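Local atomic coordinates of xylulose kinase (Bifidobacterium adolescentis ATCC 15703, PDB entry 3I8B), a protein that probably phosphorylates D-xylulose at the expense of ATP, giving D-xylulose 5-phosphate and ADP, as a member of the FGGY carbohydrate kinase family. Residues Gly364-Asp372 and Tyr499-Gly507; Arg401-Arg412 and Ala439-Gly449. All coordinates share one frame; numbering follows the deposited sequence.

Interaction 1 (Gly364-Asp372 and Tyr499-Gly507); sequences GITLVPYFD and YEAYAKARG
Y502 turns its ring carbon CG anti to the backbone N (chi1 177°), which sends the ring along the turn joining V368 to Y370, while T366, with its methyl CG2 likewise anti to N, sets that methyl on the helix. This is strand-on-helix packing in the C-terminal FGGY domain: the short strand 366-368, paired antiparallel with strand 385-387 in a two-stranded sheet, crosses the C-terminal helix at -52°. Small residues suit the helix face here: A505 CB lies 3.7 Å from T366 CG2 and also meets V368 CG2, so the beta-branched side chains settle close to the helix backbone. P369, centre of an inverse gamma turn, brings CD to the edge of the Y502 ring, 3.4 Å from its OH. The L367 carbonyl O also lies near that edge, buried without a hydrogen-bonding partner. With an alanine in place of Y502, P369 CD and the L367 carbonyl would probably lose the ring edge packed against them, and the bridging water would keep only Y370 OH of its two tyrosine partners. R506 packs its aliphatic CB against V368 CG2 and the hydroxyl O of Y370, while its NE reaches the carboxylate of D413. One water, in the plane of both rings, lies 2.8 Å from Y370 OH and 2.8 Å from Y502 OH.

Interaction 2 (Arg401-Arg412 and Ala439-Gly449); sequences RAFVEGLLCSQR and AIRTLAPSILG
L408 and I447 form the tight part of this helix-helix contact in the C-terminal FGGY domain, of the actin-like ATPase clan, with L408 CB only 3.3 Å from I447 CG1. The gamma-1 branch of I447 carries its end methyl CD1 on to C409, 3.3 Å from both its CA and its SG. I447 chi1, at 114°, falls away from the staggered positions, so the side chain is strained or imperfectly placed. The axes of the two short segments approach to 9.3 Å and cross at -49°. Small A444 suits the approach: L408 CD1 lies 4.0 Å from both its CA and CB, while L448 CD2 meets the L408 carbonyl. R412, bent at chi2 and chi3, closes the end of helix 439-448: NE and NH2 both donate to I447 O, at 3.0 Å and 3.2 Å, the first in the carbonyl plane and the second from above it. R412 is held in turn by E416 and E496. G449, the partly exposed rim, has positive phi, and a side chain there would run into R412 NH2.

Packing is looser, though still buried, toward the other end. V404 CG1 touches L443 CD1 at 3.8 Å but only brushes A439, and R401 lays one guanidinium face over the L443 methyls while its NE pairs with E405. Both helices pack on the domain's beta-sheet: L407, Q411 and I440 rest on L293 and L448 on I291, both of strand 288-293, while C409 and R412 meet helix 496-506.

The 401-412 helix of interaction 2 also touches both segments of interaction 1. C409 and R412 are shared with the tyrosines of helix 499-507: Y502 CD2 lies 3.3 Å from C409 CB, and Y499 CD1 lies 3.4 Å from R412 CG. S410 is touched by Y502 alone. On the strand side, L367 CB comes 3.4 Å from A402 O. The centres are about 12 Å apart, and along the chain interaction 2 is nested within the loop that interaction 1 closes. Both lie away from the magnesium site and the predicted catalytic D274. Interaction 1 packs the chain's last helix on strand 366-368, interaction 2 packs helices 396-420 and 438-448 together, and the Y499 and Y502 contacts connect the two.

Interaction 1 (Gly364-Asp372 and Tyr499-Gly507)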
loop_
_atom_site.group_PDB
_atom_site.type_symbol
_atom_site.label_atom_id
_atom_site.label_comp_id
_atom_site.label_asym_id
_atom_site.label_seq_id
_atom_site.Cartn_x
_atom_site.Cartn_y
_atom_site.Cartn_z
ATOM N N GLY A 364 22.654 27.692 -1.767
ATOM C CA GLY A 364 22.414 27.629 -3.198
ATOM C C GLY A 364 22.514 26.263 -3.843
ATOM O O GLY A 364 22.115 26.091 -4.989
ATOM N N ILE A 365 23.044 25.287 -3.120
ATOM C CA ILE A 365 23.146 23.940 -3.661
ATOM C C ILE A 365 21.836 23.173 -3.508
ATOM O O ILE A 365 21.257 23.105 -2.423
ATOM C CB ILE A 365 24.259 23.145 -2.980
ATOM C CG1 ILE A 365 25.621 23.803 -3.245
ATOM C CG2 ILE A 365 24.235 21.688 -3.444
ATOM C CD1 ILE A 365 26.759 23.142 -2.483
ATOM N N THR A 366 21.383 22.590 -4.607
ATOM C CA THR A 366 20.170 21.789 -4.605
ATOM C C THR A 366 20.474 20.375 -5.082
ATOM O O THR A 366 21.173 20.176 -6.086
ATOM C CB THR A 366 19.117 22.394 -5.531
ATOM O OG1 THR A 366 18.742 23.687 -5.045
ATOM C CG2 THR A 366 17.889 21.500 -5.603
ATOM N N LEU A 367 19.959 19.397 -4.347
ATOM C CA LEU A 367 20.014 18.004 -4.759
ATOM C C LEU A 367 18.640 17.563 -5.233
ATOM O O LEU A 367 17.659 17.740 -4.505
ATOM C CB LEU A 367 20.436 17.116 -3.583
ATOM C CG LEU A 367 20.309 15.609 -3.834
ATOM C CD1 LEU A 367 21.160 15.187 -5.052
ATOM C CD2 LEU A 367 20.678 14.793 -2.592
ATOM N N VAL A 368 18.564 17.028 -6.451
ATOM C CA VAL A 368 17.389 16.286 -6.897
ATOM C C VAL A 368 17.766 14.818 -6.809
ATOM O O VAL A 368 18.484 14.298 -7.664
ATOM C CB VAL A 368 16.960 16.644 -8.335
ATOM C CG1 VAL A 368 15.765 15.776 -8.781
ATOM C CG2 VAL A 368 16.613 18.118 -8.434
ATOM N N PRO A 369 17.285 14.136 -5.762
ATOM C CA PRO A 369 17.869 12.864 -5.342
ATOM C C PRO A 369 17.315 11.647 -6.066
ATOM O O PRO A 369 16.972 10.678 -5.389
ATOM C CB PRO A 369 17.454 12.765 -3.867
ATOM C CG PRO A 369 16.429 13.865 -3.640
ATOM C CD PRO A 369 16.095 14.468 -4.959
ATOM N N TYR A 370 17.232 11.678 -7.391
ATOM C CA TYR A 370 16.685 10.538 -8.121
ATOM C C TYR A 370 17.735 9.442 -8.329
ATOM O O TYR A 370 17.926 8.944 -9.438
ATOM C CB TYR A 370 16.076 10.973 -9.460
ATOM C CG TYR A 370 14.969 12.002 -9.347
ATOM C CD1 TYR A 370 14.341 12.262 -8.129
ATOM C CD2 TYR A 370 14.530 12.696 -10.467
ATOM C CE1 TYR A 370 13.323 13.205 -8.029
ATOM C CE2 TYR A 370 13.521 13.627 -10.377
ATOM C CZ TYR A 370 12.923 13.878 -9.162
ATOM O OH TYR A 370 11.922 14.809 -9.097
ATOM N N PHE A 371 18.417 9.063 -7.256
ATOM C CA PHE A 371 19.372 7.967 -7.340
ATOM C C PHE A 371 18.648 6.754 -7.886
ATOM O O PHE A 371 17.678 6.290 -7.285
ATOM C CB PHE A 371 19.954 7.657 -5.964
ATOM C CG PHE A 371 20.721 8.794 -5.370
ATOM C CD1 PHE A 371 22.043 9.013 -5.719
ATOM C CD2 PHE A 371 20.118 9.656 -4.469
ATOM C CE1 PHE A 371 22.753 10.063 -5.177
ATOM C CE2 PHE A 371 20.825 10.713 -3.920
ATOM C CZ PHE A 371 22.141 10.918 -4.276
ATOM N N ASP A 372 19.095 6.254 -9.033
ATOM C CA ASP A 372 18.464 5.081 -9.636
ATOM C C ASP A 372 17.028 5.355 -10.100
ATOM O O ASP A 372 16.189 4.456 -10.108
ATOM C CB ASP A 372 18.486 3.909 -8.645
ATOM C CG ASP A 372 19.887 3.622 -8.118
ATOM O OD1 ASP A 372 20.686 3.007 -8.853
ATOM O OD2 ASP A 372 20.193 4.020 -6.973
ATOM N N TYR A 499 12.106 24.662 -1.077
ATOM C CA TYR A 499 11.354 23.875 -2.043
ATOM C C TYR A 499 11.204 24.560 -3.409
ATOM O O TYR A 499 11.168 23.890 -4.439
ATOM C CB TYR A 499 9.980 23.492 -1.483
ATOM C CG TYR A 499 9.101 22.791 -2.489
ATOM C CD1 TYR A 499 9.395 21.498 -2.921
ATOM C CD2 TYR A 499 7.980 23.418 -3.011
ATOM C CE1 TYR A 499 8.587 20.860 -3.849
ATOM C CE2 TYR A 499 7.170 22.786 -3.929
ATOM C CZ TYR A 499 7.479 21.510 -4.346
ATOM O OH TYR A 499 6.664 20.893 -5.264
ATOM N N GLU A 500 11.097 25.886 -3.422
ATOM C CA GLU A 500 10.986 26.604 -4.695
ATOM C C GLU A 500 12.228 26.396 -5.571
ATOM O O GLU A 500 12.115 26.238 -6.788
ATOM C CB GLU A 500 10.677 28.091 -4.479
ATOM C CG GLU A 500 9.250 28.331 -3.954
ATOM C CD GLU A 500 8.945 29.797 -3.634
ATOM O OE1 GLU A 500 9.890 30.543 -3.294
ATOM O OE2 GLU A 500 7.758 30.196 -3.714
ATOM N N ALA A 501 13.399 26.379 -4.940
ATOM C CA ALA A 501 14.655 26.083 -5.632
ATOM C C ALA A 501 14.696 24.635 -6.120
ATOM O O ALA A 501 15.139 24.353 -7.231
ATOM C CB ALA A 501 15.847 26.365 -4.719
ATOM N N TYR A 502 14.235 23.723 -5.273
ATOM C CA TYR A 502 14.184 22.311 -5.607
ATOM C C TYR A 502 13.292 22.102 -6.819
ATOM O O TYR A 502 13.641 21.361 -7.735
ATOM C CB TYR A 502 13.639 21.508 -4.418
ATOM C CG TYR A 502 13.470 20.026 -4.682
ATOM C CD1 TYR A 502 12.289 19.523 -5.212
ATOM C CD2 TYR A 502 14.497 19.127 -4.398
ATOM C CE1 TYR A 502 12.134 18.165 -5.452
ATOM C CE2 TYR A 502 14.351 17.770 -4.630
ATOM C CZ TYR A 502 13.172 17.293 -5.165
ATOM O OH TYR A 502 13.025 15.942 -5.399
ATOM N N ALA A 503 12.135 22.751 -6.820
ATOM C CA ALA A 503 11.185 22.571 -7.910
ATOM C C ALA A 503 11.782 23.027 -9.235
ATOM O O ALA A 503 11.644 22.341 -10.249
ATOM C CB ALA A 503 9.877 23.294 -7.626
ATOM N N LYS A 504 12.441 24.183 -9.224
ATOM C CA LYS A 504 13.143 24.650 -10.412
ATOM C C LYS A 504 14.109 23.579 -10.898
ATOM O O LYS A 504 14.032 23.147 -12.045
ATOM C CB LYS A 504 13.885 25.964 -10.143
ATOM C CG LYS A 504 12.974 27.191 -10.096
ATOM C CD LYS A 504 13.771 28.489 -9.970
ATOM C CE LYS A 504 12.851 29.715 -9.910
ATOM N NZ LYS A 504 12.201 29.870 -8.582
ATOM N N ALA A 505 14.993 23.130 -10.012
ATOM C CA ALA A 505 16.011 22.144 -10.381
ATOM C C ALA A 505 15.439 20.865 -10.979
ATOM O O ALA A 505 15.921 20.398 -12.002
ATOM C CB ALA A 505 16.920 21.817 -9.188
ATOM N N ARG A 506 14.416 20.295 -10.350
ATOM C CA ARG A 506 13.889 19.012 -10.807
ATOM C C ARG A 506 13.109 19.163 -12.097
ATOM O O ARG A 506 12.919 18.195 -12.829
ATOM C CB ARG A 506 13.026 18.352 -9.730
ATOM C CG ARG A 506 11.724 19.069 -9.441
ATOM C CD ARG A 506 10.535 18.423 -10.149
ATOM N NE ARG A 506 9.306 18.792 -9.456
ATOM C CZ ARG A 506 8.507 19.791 -9.813
ATOM N NH1 ARG A 506 8.793 20.520 -10.882
ATOM N NH2 ARG A 506 7.419 20.067 -9.098
ATOM N N GLY A 507 12.661 20.384 -12.364
ATOM C CA GLY A 507 12.006 20.706 -13.619
ATOM C C GLY A 507 10.573 20.214 -13.695
ATOM O O GLY A 507 10.050 20.012 -14.792
HETATM O O HOH W 1 10.673 15.324 -6.691
#

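Interaction 2 (Arg401-Arg412 and Ala439-Gly449)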
loop_
_atom_site.group_PDB
_atom_site.type_symbol
_atom_site.label_atom_id
_atom_site.label_comp_id
_atom_site.label_asym_id
_atom_site.label_seq_id
_atom_site.Cartn_x
_atom_site.Cartn_y
_atom_site.Cartn_z
ATOM N N ARG A 401 23.829 19.570 3.949
ATOM C CA ARG A 401 22.525 20.201 4.058
ATOM C C ARG A 401 21.672 19.950 2.805
ATOM O O ARG A 401 20.454 19.799 2.899
ATOM C CB ARG A 401 22.693 21.702 4.322
ATOM C CG ARG A 401 21.398 22.485 4.462
ATOM C CD ARG A 401 20.608 22.044 5.694
ATOM N NE ARG A 401 19.511 22.960 5.991
ATOM C CZ ARG A 401 19.464 23.762 7.052
ATOM N NH1 ARG A 401 20.456 23.771 7.930
ATOM N NH2 ARG A 401 18.422 24.560 7.231
ATOM N N ALA A 402 22.320 19.900 1.640
ATOM C CA ALA A 402 21.622 19.627 0.379
ATOM C C ALA A 402 21.091 18.192 0.303
ATOM O O ALA A 402 20.040 17.947 -0.284
ATOM C CB ALA A 402 22.532 19.938 -0.833
ATOM N N PHE A 403 21.824 17.249 0.892
ATOM C CA PHE A 403 21.360 15.870 0.982
ATOM C C PHE A 403 20.073 15.791 1.818
ATOM O O PHE A 403 19.089 15.157 1.422
ATOM C CB PHE A 403 22.427 14.983 1.621
ATOM C CG PHE A 403 23.433 14.421 0.651
ATOM C CD1 PHE A 403 23.093 13.384 -0.205
ATOM C CD2 PHE A 403 24.735 14.898 0.632
ATOM C CE1 PHE A 403 24.022 12.861 -1.082
ATOM C CE2 PHE A 403 25.669 14.374 -0.242
ATOM C CZ PHE A 403 25.312 13.352 -1.096
ATOM N N VAL A 404 20.083 16.435 2.981
ATOM C CA VAL A 404 18.898 16.439 3.852
ATOM C C VAL A 404 17.726 17.211 3.236
ATOM O O VAL A 404 16.575 16.750 3.249
ATOM C CB VAL A 404 19.220 17.028 5.237
ATOM C CG1 VAL A 404 17.970 17.050 6.105
ATOM C CG2 VAL A 404 20.318 16.226 5.918
ATOM N N GLU A 405 18.015 18.390 2.699
ATOM C CA GLU A 405 16.977 19.216 2.109
ATOM C C GLU A 405 16.394 18.534 0.878
ATOM O O GLU A 405 15.227 18.729 0.544
ATOM C CB GLU A 405 17.516 20.616 1.771
ATOM C CG GLU A 405 17.858 21.466 3.003
ATOM C CD GLU A 405 18.120 22.931 2.666
ATOM O OE1 GLU A 405 18.428 23.230 1.485
ATOM O OE2 GLU A 405 18.028 23.784 3.584
ATOM N N GLY A 406 17.204 17.718 0.211
ATOM C CA GLY A 406 16.749 17.020 -0.976
ATOM C C GLY A 406 15.759 15.935 -0.611
ATOM O O GLY A 406 14.723 15.806 -1.232
ATOM N N LEU A 407 16.097 15.149 0.403
ATOM C CA LEU A 407 15.212 14.109 0.903
ATOM C C LEU A 407 13.841 14.701 1.234
ATOM O O LEU A 407 12.821 14.216 0.761
ATOM C CB LEU A 407 15.835 13.450 2.141
ATOM C CG LEU A 407 15.113 12.276 2.813
ATOM C CD1 LEU A 407 16.067 11.535 3.717
ATOM C CD2 LEU A 407 13.894 12.744 3.597
ATOM N N LEU A 408 13.832 15.762 2.037
ATOM C CA LEU A 408 12.586 16.397 2.475
ATOM C C LEU A 408 11.813 17.062 1.351
ATOM O O LEU A 408 10.588 17.008 1.334
ATOM C CB LEU A 408 12.855 17.420 3.579
ATOM C CG LEU A 408 13.025 16.836 4.982
ATOM C CD1 LEU A 408 11.752 16.138 5.432
ATOM C CD2 LEU A 408 14.185 15.869 5.002
ATOM N N CYS A 409 12.534 17.694 0.422
ATOM C CA CYS A 409 11.921 18.367 -0.721
ATOM C C CYS A 409 11.168 17.418 -1.648
ATOM O O CYS A 409 10.133 17.783 -2.200
ATOM C CB CYS A 409 12.973 19.150 -1.519
ATOM S SG CYS A 409 13.378 20.760 -0.784
ATOM N N SER A 410 11.710 16.217 -1.841
ATOM C CA SER A 410 11.046 15.197 -2.636
ATOM C C SER A 410 9.704 14.838 -1.999
ATOM O O SER A 410 8.691 14.749 -2.685
ATOM C CB SER A 410 11.918 13.943 -2.738
ATOM O OG SER A 410 11.193 12.871 -3.320
ATOM N N GLN A 411 9.702 14.633 -0.685
ATOM C CA GLN A 411 8.463 14.316 0.019
ATOM C C GLN A 411 7.467 15.479 -0.096
ATOM O O GLN A 411 6.267 15.262 -0.269
ATOM C CB GLN A 411 8.736 13.963 1.485
ATOM C CG GLN A 411 9.521 12.667 1.690
ATOM C CD GLN A 411 8.956 11.495 0.886
ATOM O OE1 GLN A 411 7.746 11.367 0.720
ATOM N NE2 GLN A 411 9.835 10.637 0.392
ATOM N N ARG A 412 7.960 16.713 -0.028
ATOM C CA ARG A 412 7.089 17.859 -0.262
ATOM C C ARG A 412 6.533 17.819 -1.671
ATOM O O ARG A 412 5.345 18.050 -1.877
ATOM C CB ARG A 412 7.818 19.182 -0.065
ATOM C CG ARG A 412 7.098 20.338 -0.740
ATOM C CD ARG A 412 5.860 20.770 0.032
ATOM N NE ARG A 412 6.234 21.857 0.917
ATOM C CZ ARG A 412 5.883 23.124 0.741
ATOM N NH1 ARG A 412 5.096 23.465 -0.265
ATOM N NH2 ARG A 412 6.307 24.046 1.593
ATOM N N ALA A 439 17.770 15.056 12.189
ATOM C CA ALA A 439 17.869 16.030 11.110
ATOM C C ALA A 439 16.588 16.083 10.283
ATOM O O ALA A 439 16.096 17.165 9.944
ATOM C CB ALA A 439 19.073 15.725 10.216
ATOM N N ILE A 440 16.048 14.916 9.948
ATOM C CA ILE A 440 14.787 14.877 9.220
ATOM C C ILE A 440 13.708 15.484 10.117
ATOM O O ILE A 440 13.017 16.434 9.745
ATOM C CB ILE A 440 14.441 13.440 8.784
ATOM C CG1 ILE A 440 15.387 13.008 7.655
ATOM C CG2 ILE A 440 12.987 13.341 8.351
ATOM C CD1 ILE A 440 15.360 11.515 7.326
ATOM N N ARG A 441 13.618 14.939 11.321
ATOM C CA ARG A 441 12.706 15.409 12.347
ATOM C C ARG A 441 12.802 16.926 12.562
ATOM O O ARG A 441 11.786 17.596 12.741
ATOM C CB ARG A 441 13.002 14.652 13.649
ATOM C CG ARG A 441 12.066 14.932 14.793
ATOM C CD ARG A 441 12.485 14.185 16.059
ATOM N NE ARG A 441 12.494 12.731 15.885
ATOM C CZ ARG A 441 12.504 11.857 16.893
ATOM N NH1 ARG A 441 12.495 12.280 18.154
ATOM N NH2 ARG A 441 12.513 10.555 16.645
ATOM N N THR A 442 14.013 17.473 12.530
ATOM C CA THR A 442 14.198 18.900 12.805
ATOM C C THR A 442 13.827 19.808 11.636
ATOM O O THR A 442 13.247 20.881 11.823
ATOM C CB THR A 442 15.646 19.227 13.200
ATOM O OG1 THR A 442 15.962 18.583 14.440
ATOM C CG2 THR A 442 15.818 20.730 13.358
ATOM N N LEU A 443 14.175 19.383 10.432
ATOM C CA LEU A 443 13.972 20.222 9.264
ATOM C C LEU A 443 12.614 20.018 8.580
ATOM O O LEU A 443 12.220 20.834 7.749
ATOM C CB LEU A 443 15.132 20.053 8.273
ATOM C CG LEU A 443 16.445 20.669 8.784
ATOM C CD1 LEU A 443 17.604 20.370 7.854
ATOM C CD2 LEU A 443 16.291 22.171 9.001
ATOM N N ALA A 444 11.896 18.958 8.950
ATOM C CA ALA A 444 10.621 18.633 8.288
ATOM C C ALA A 444 9.583 19.771 8.256
ATOM O O ALA A 444 9.068 20.109 7.187
ATOM C CB ALA A 444 10.011 17.370 8.873
ATOM N N PRO A 445 9.278 20.371 9.416
ATOM C CA PRO A 445 8.214 21.388 9.415
ATOM C C PRO A 445 8.542 22.540 8.489
ATOM O O PRO A 445 7.684 23.003 7.736
ATOM C CB PRO A 445 8.186 21.881 10.867
ATOM C CG PRO A 445 8.800 20.767 11.662
ATOM C CD PRO A 445 9.855 20.174 10.757
ATOM N N SER A 446 9.789 22.997 8.573
ATOM C CA SER A 446 10.319 24.074 7.742
ATOM C C SER A 446 10.075 23.841 6.249
ATOM O O SER A 446 9.502 24.691 5.556
ATOM C CB SER A 446 11.830 24.225 8.005
ATOM O OG SER A 446 12.484 24.942 6.982
ATOM N N ILE A 447 10.519 22.695 5.747
ATOM C CA ILE A 447 10.458 22.490 4.311
ATOM C C ILE A 447 9.130 21.849 3.846
ATOM O O ILE A 447 8.645 22.149 2.757
ATOM C CB ILE A 447 11.777 21.840 3.731
ATOM C CG1 ILE A 447 11.546 20.445 3.172
ATOM C CG2 ILE A 447 12.963 21.927 4.717
ATOM C CD1 ILE A 447 11.191 20.501 1.725
ATOM N N LEU A 448 8.514 21.011 4.677
ATOM C CA LEU A 448 7.198 20.460 4.326
ATOM C C LEU A 448 6.128 21.549 4.374
ATOM O O LEU A 448 5.125 21.489 3.663
ATOM C CB LEU A 448 6.812 19.286 5.222
ATOM C CG LEU A 448 7.704 18.053 5.115
ATOM C CD1 LEU A 448 7.152 16.934 5.969
ATOM C CD2 LEU A 448 7.822 17.615 3.664
ATOM N N GLY A 449 6.358 22.549 5.213
ATOM C CA GLY A 449 5.518 23.735 5.237
ATOM C C GLY A 449 4.400 23.720 6.260
ATOM O O GLY A 449 3.483 24.528 6.165
#